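Local coordinates for protein disulfide-isomerase A4 (Rattus norvegicus, PDB 3EC3) that catalyses, in the endoplasmic reticulum, the rearrangement of disulfide bonds in proteins, this fragment being its noncatalytic, thioredoxin-like b-type portion, at residues L14-V17 with Q18-K22; F61-E64 with I65-L69. The protein carries 1 engineered substitution. All blocks are in the same frame, centred on the assembly; numbering follows the deposited sequence.

Contact 1 of 2, residues L14-V17 with Q18-K22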
loop_
_atom_site.group_PDB
_atom_site.type_symbol
_atom_site.label_atom_id
_atom_site.label_comp_id
_atom_site.label_asym_id
_atom_site.label_seq_id
_atom_site.Cartn_x
_atom_site.Cartn_y
_atom_site.Cartn_z
ATOM N N LEU A 14 3.789 2.376 -23.569
ATOM C CA LEU A 14 3.308 3.312 -22.594
ATOM C C LEU A 14 1.934 2.842 -22.078
ATOM O O LEU A 14 1.624 2.988 -20.880
ATOM C CB LEU A 14 3.222 4.700 -23.225
ATOM C CG LEU A 14 3.801 5.905 -22.513
ATOM C CD1 LEU A 14 3.134 7.155 -23.105
ATOM C CD2 LEU A 14 3.554 5.797 -21.013
ATOM N N LYS A 15 1.135 2.250 -22.976
ATOM C CA LYS A 15 -0.226 1.784 -22.617
ATOM C C LYS A 15 -0.194 0.757 -21.492
ATOM O O LYS A 15 -1.110 0.716 -20.672
ATOM C CB LYS A 15 -0.982 1.207 -23.819
ATOM C CG LYS A 15 -1.549 2.276 -24.735
ATOM C CD LYS A 15 -2.553 1.707 -25.735
ATOM C CE LYS A 15 -3.107 2.814 -26.622
ATOM N NZ LYS A 15 -4.081 2.284 -27.615
ATOM N N GLN A 16 0.833 -0.088 -21.472
ATOM C CA GLN A 16 1.020 -1.074 -20.405
ATOM C C GLN A 16 1.110 -0.358 -19.046
ATOM O O GLN A 16 0.454 -0.751 -18.058
ATOM C CB GLN A 16 2.293 -1.881 -20.683
ATOM C CG GLN A 16 2.665 -2.979 -19.651
ATOM C CD GLN A 16 1.908 -4.293 -19.888
ATOM O OE1 GLN A 16 0.871 -4.327 -20.542
ATOM N NE2 GLN A 16 2.464 -5.389 -19.395
ATOM N N VAL A 17 1.966 0.657 -18.981
ATOM C CA VAL A 17 2.127 1.405 -17.705
ATOM C C VAL A 17 0.820 2.111 -17.312
ATOM O O VAL A 17 0.417 2.048 -16.166
ATOM C CB VAL A 17 3.246 2.451 -17.817
ATOM C CG1 VAL A 17 3.421 3.192 -16.455
ATOM C CG2 VAL A 17 4.532 1.804 -18.256
ATOM N N GLN A 18 0.156 2.753 -18.268
ATOM C CA GLN A 18 -1.179 3.356 -18.026
ATOM C C GLN A 18 -2.205 2.363 -17.471
ATOM O O GLN A 18 -2.915 2.633 -16.501
ATOM C CB GLN A 18 -1.661 4.047 -19.303
ATOM C CG GLN A 18 -0.747 5.270 -19.663
ATOM C CD GLN A 18 -1.028 5.863 -21.054
ATOM O OE1 GLN A 18 -1.293 5.154 -22.003
ATOM N NE2 GLN A 18 -0.941 7.183 -21.162
ATOM N N GLU A 19 -2.243 1.170 -18.045
ATOM C CA GLU A 19 -3.129 0.118 -17.564
ATOM C C GLU A 19 -2.795 -0.347 -16.123
ATOM O O GLU A 19 -3.681 -0.606 -15.318
ATOM C CB GLU A 19 -3.087 -1.050 -18.548
ATOM C CG GLU A 19 -3.780 -2.323 -18.099
ATOM C CD GLU A 19 -3.631 -3.422 -19.141
ATOM O OE1 GLU A 19 -4.563 -3.583 -19.948
ATOM O OE2 GLU A 19 -2.552 -4.063 -19.192
ATOM N N PHE A 20 -1.526 -0.432 -15.793
ATOM C CA PHE A 20 -1.138 -0.755 -14.433
ATOM C C PHE A 20 -1.679 0.278 -13.434
ATOM O O PHE A 20 -2.190 -0.082 -12.362
ATOM C CB PHE A 20 0.367 -0.875 -14.340
ATOM C CG PHE A 20 0.900 -2.152 -15.001
ATOM C CD1 PHE A 20 0.023 -3.168 -15.361
ATOM C CD2 PHE A 20 2.234 -2.327 -15.215
ATOM C CE1 PHE A 20 0.477 -4.340 -15.949
ATOM C CE2 PHE A 20 2.699 -3.490 -15.812
ATOM C CZ PHE A 20 1.807 -4.497 -16.162
ATOM N N LEU A 21 -1.627 1.534 -13.816
ATOM C CA LEU A 21 -1.934 2.585 -12.837
ATOM C C LEU A 21 -3.446 2.633 -12.679
ATOM O O LEU A 21 -3.987 2.891 -11.611
ATOM C CB LEU A 21 -1.297 3.911 -13.300
ATOM C CG LEU A 21 0.250 3.822 -13.333
ATOM C CD1 LEU A 21 0.936 4.965 -14.110
ATOM C CD2 LEU A 21 0.867 3.662 -11.927
ATOM N N LYS A 22 -4.153 2.303 -13.756
ATOM C CA LYS A 22 -5.609 2.382 -13.775
ATOM C C LYS A 22 -6.311 1.178 -13.172
ATOM O O LYS A 22 -7.298 1.323 -12.430
ATOM C CB LYS A 22 -6.051 2.575 -15.212
ATOM C CG LYS A 22 -5.929 4.015 -15.696
ATOM C CD LYS A 22 -4.536 4.575 -15.485
ATOM C CE LYS A 22 -4.171 5.510 -16.609
ATOM N NZ LYS A 22 -2.763 5.873 -16.526
#

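Contact 2 of 2, residues F61-E64 with I65-L69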
loop_
_atom_site.group_PDB
_atom_site.type_symbol
_atom_site.label_atom_id
_atom_site.label_comp_id
_atom_site.label_asym_id
_atom_site.label_seq_id
_atom_site.Cartn_x
_atom_site.Cartn_y
_atom_site.Cartn_z
ATOM N N PHE A 61 13.525 -0.322 -21.028
ATOM C CA PHE A 61 14.692 0.367 -21.547
ATOM C C PHE A 61 14.271 1.517 -22.476
ATOM O O PHE A 61 15.105 2.067 -23.193
ATOM C CB PHE A 61 15.582 -0.617 -22.320
ATOM C CG PHE A 61 15.821 -1.901 -21.612
ATOM C CD1 PHE A 61 15.451 -3.111 -22.205
ATOM C CD2 PHE A 61 16.403 -1.910 -20.343
ATOM C CE1 PHE A 61 15.669 -4.333 -21.551
ATOM C CE2 PHE A 61 16.646 -3.143 -19.659
ATOM C CZ PHE A 61 16.276 -4.334 -20.260
ATOM N N SER A 62 12.984 1.864 -22.458
ATOM C CA SER A 62 12.376 2.846 -23.398
ATOM C C SER A 62 12.605 4.278 -22.959
ATOM O O SER A 62 12.166 4.655 -21.877
ATOM C CB SER A 62 10.864 2.610 -23.448
ATOM O OG SER A 62 10.188 3.605 -24.199
ATOM N N THR A 63 13.262 5.081 -23.794
ATOM C CA THR A 63 13.427 6.504 -23.488
ATOM C C THR A 63 12.077 7.207 -23.540
ATOM O O THR A 63 11.877 8.175 -22.837
ATOM C CB THR A 63 14.461 7.213 -24.407
ATOM O OG1 THR A 63 14.056 7.099 -25.783
ATOM C CG2 THR A 63 15.827 6.588 -24.234
ATOM N N GLU A 64 11.152 6.690 -24.350
ATOM C CA GLU A 64 9.792 7.213 -24.445
ATOM C C GLU A 64 9.059 7.084 -23.107
ATOM O O GLU A 64 8.414 8.032 -22.618
ATOM C CB GLU A 64 9.046 6.485 -25.565
ATOM C CG GLU A 64 7.508 6.467 -25.437
ATOM C CD GLU A 64 6.856 5.681 -26.578
ATOM O OE1 GLU A 64 6.096 4.734 -26.292
ATOM O OE2 GLU A 64 7.140 5.983 -27.762
ATOM N N ILE A 65 9.199 5.915 -22.474
ATOM C CA ILE A 65 8.525 5.711 -21.213
ATOM C C ILE A 65 9.220 6.502 -20.109
ATOM O O ILE A 65 8.545 7.065 -19.245
ATOM C CB ILE A 65 8.392 4.183 -20.884
ATOM C CG1 ILE A 65 7.510 3.502 -21.966
ATOM C CG2 ILE A 65 7.897 4.000 -19.425
ATOM C CD1 ILE A 65 7.204 2.034 -21.710
ATOM N N ALA A 66 10.555 6.569 -20.142
ATOM C CA ALA A 66 11.311 7.363 -19.169
ATOM C C ALA A 66 10.861 8.837 -19.244
ATOM O O ALA A 66 10.559 9.456 -18.214
ATOM C CB ALA A 66 12.826 7.253 -19.440
ATOM N N LYS A 67 10.792 9.368 -20.462
ATOM C CA LYS A 67 10.274 10.758 -20.697
ATOM C C LYS A 67 8.885 10.957 -20.109
ATOM O O LYS A 67 8.661 11.898 -19.314
ATOM C CB LYS A 67 10.321 11.110 -22.200
ATOM C CG LYS A 67 11.733 11.057 -22.740
ATOM C CD LYS A 67 11.895 11.401 -24.239
ATOM C CE LYS A 67 13.338 11.133 -24.678
ATOM N NZ LYS A 67 13.462 11.011 -26.170
ATOM N N PHE A 68 7.952 10.067 -20.457
ATOM C CA PHE A 68 6.617 10.081 -19.846
ATOM C C PHE A 68 6.673 10.103 -18.329
ATOM O O PHE A 68 5.912 10.845 -17.693
ATOM C CB PHE A 68 5.756 8.900 -20.329
ATOM C CG PHE A 68 4.464 8.726 -19.579
ATOM C CD1 PHE A 68 4.364 7.794 -18.548
ATOM C CD2 PHE A 68 3.339 9.480 -19.911
ATOM C CE1 PHE A 68 3.142 7.618 -17.848
ATOM C CE2 PHE A 68 2.124 9.315 -19.210
ATOM C CZ PHE A 68 2.026 8.389 -18.186
ATOM N N LEU A 69 7.554 9.294 -17.744
ATOM C CA LEU A 69 7.636 9.176 -16.290
ATOM C C LEU A 69 8.428 10.290 -15.642
ATOM O O LEU A 69 8.554 10.323 -14.413
ATOM C CB LEU A 69 8.278 7.860 -15.876
ATOM C CG LEU A 69 7.503 6.598 -16.219
ATOM C CD1 LEU A 69 8.312 5.407 -15.731
ATOM C CD2 LEU A 69 6.099 6.649 -15.614
#

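Contact 1 of 2, residues L14-V17 with Q18-K22
Q16 and F20, one helical turn apart, meet through the end of an amide and the outer part of a ring. NE2 of Q16 comes to 3.4 Å from CZ of F20, with the amide and ring planes 49° apart, neither stacked nor perpendicular. The glutamine gets there because CG stands anti to the backbone N (chi1 180°) and the chain then bends at chi2, bringing the amide back over the next turn. On the same side of the ring, nearer CG, the carbonyl O of Q16 lies over the face, 3.4 Å above its plane, while also accepting from F20 N at 3.0 Å. On the buried side V17 and L21 run alongside each other, pointing the same way, with CG1 of V17 3.8 Å from CD1 of L21. Q18 stretches back along the first turn, its OE1 3.6 Å from CA of K15. The successive i to i+4 bonds of an alpha-helix set this spacing: Q18 N donates to L14 O almost straight, at 173°, whereas L21 N to V17 O is longer, 3.2 Å. At the helix start, OG1 of T13 is hydrogen-bonded to N of Q16. The helix lies on the surface of the first thioredoxin-like unit, with I11 under Q16, V17 and F20, H58 meeting the F20 ring, and V28 of strand 28-32 touching both F20 and L21.

Contact 2 of 2, residues F61-E64 with I65-L69
The backbone N of I65 is gripped by two acceptors of S62: OG at 3.0 Å, with an N-H...O angle of 155°, and, more weakly, the carbonyl O at 3.3 Å. S62 is the N-cap of helix 63-69, which follows strand 57-60 in this thioredoxin-like fold, and its hydroxyl takes up an amide of the first turn. Its chi1 of 173° puts OG opposite the backbone N and beside the carbonyl carbon, over the helix start, where OG also packs 3.5 Å from CG1 of I65. The carbonyl O of S62 has a stronger partner in A66 N, at 3.0 Å, so one residue serves two successive amides. Replacing S62 by alanine removes OG, and I65 N would probably be left with the weak carbonyl bond alone, the helix start less firmly fixed. Before the cap, S62 N is hydrogen-bonded to OG1 of T60, tying the turn to the strand. The buried flank carries I65 against I11, and A66 against V32 and L73. Along the outer flank T63 and K67 lie side by side, pointing the same way, with OG1 of T63 4.0 Å from NZ of K67. One residue further along, F68 N donates to E64 O at 3.0 Å, nearly straight at 174°.

Overall arrangement
Two short helices of the same thioredoxin-like unit illustrate how local contacts vary with position. Contact 1 runs through the first turns and body of helix 14-23 and is largely a surface contact, with V17 its buried residue; its side-chain chemistry is an amide against a ring and aliphatic packing. Contact 2, partly buried through I65 and A66, belongs to the start of helix 63-69, where the defining interaction is a serine hydroxyl capping a backbone amide. The helices touch directly: CD2 of L14 packs 3.3 Å from CD1 of F68, and V17 CG2 lies 4.2 Å from I65 CG2. Both helices pack on strand 28-32 and on I11.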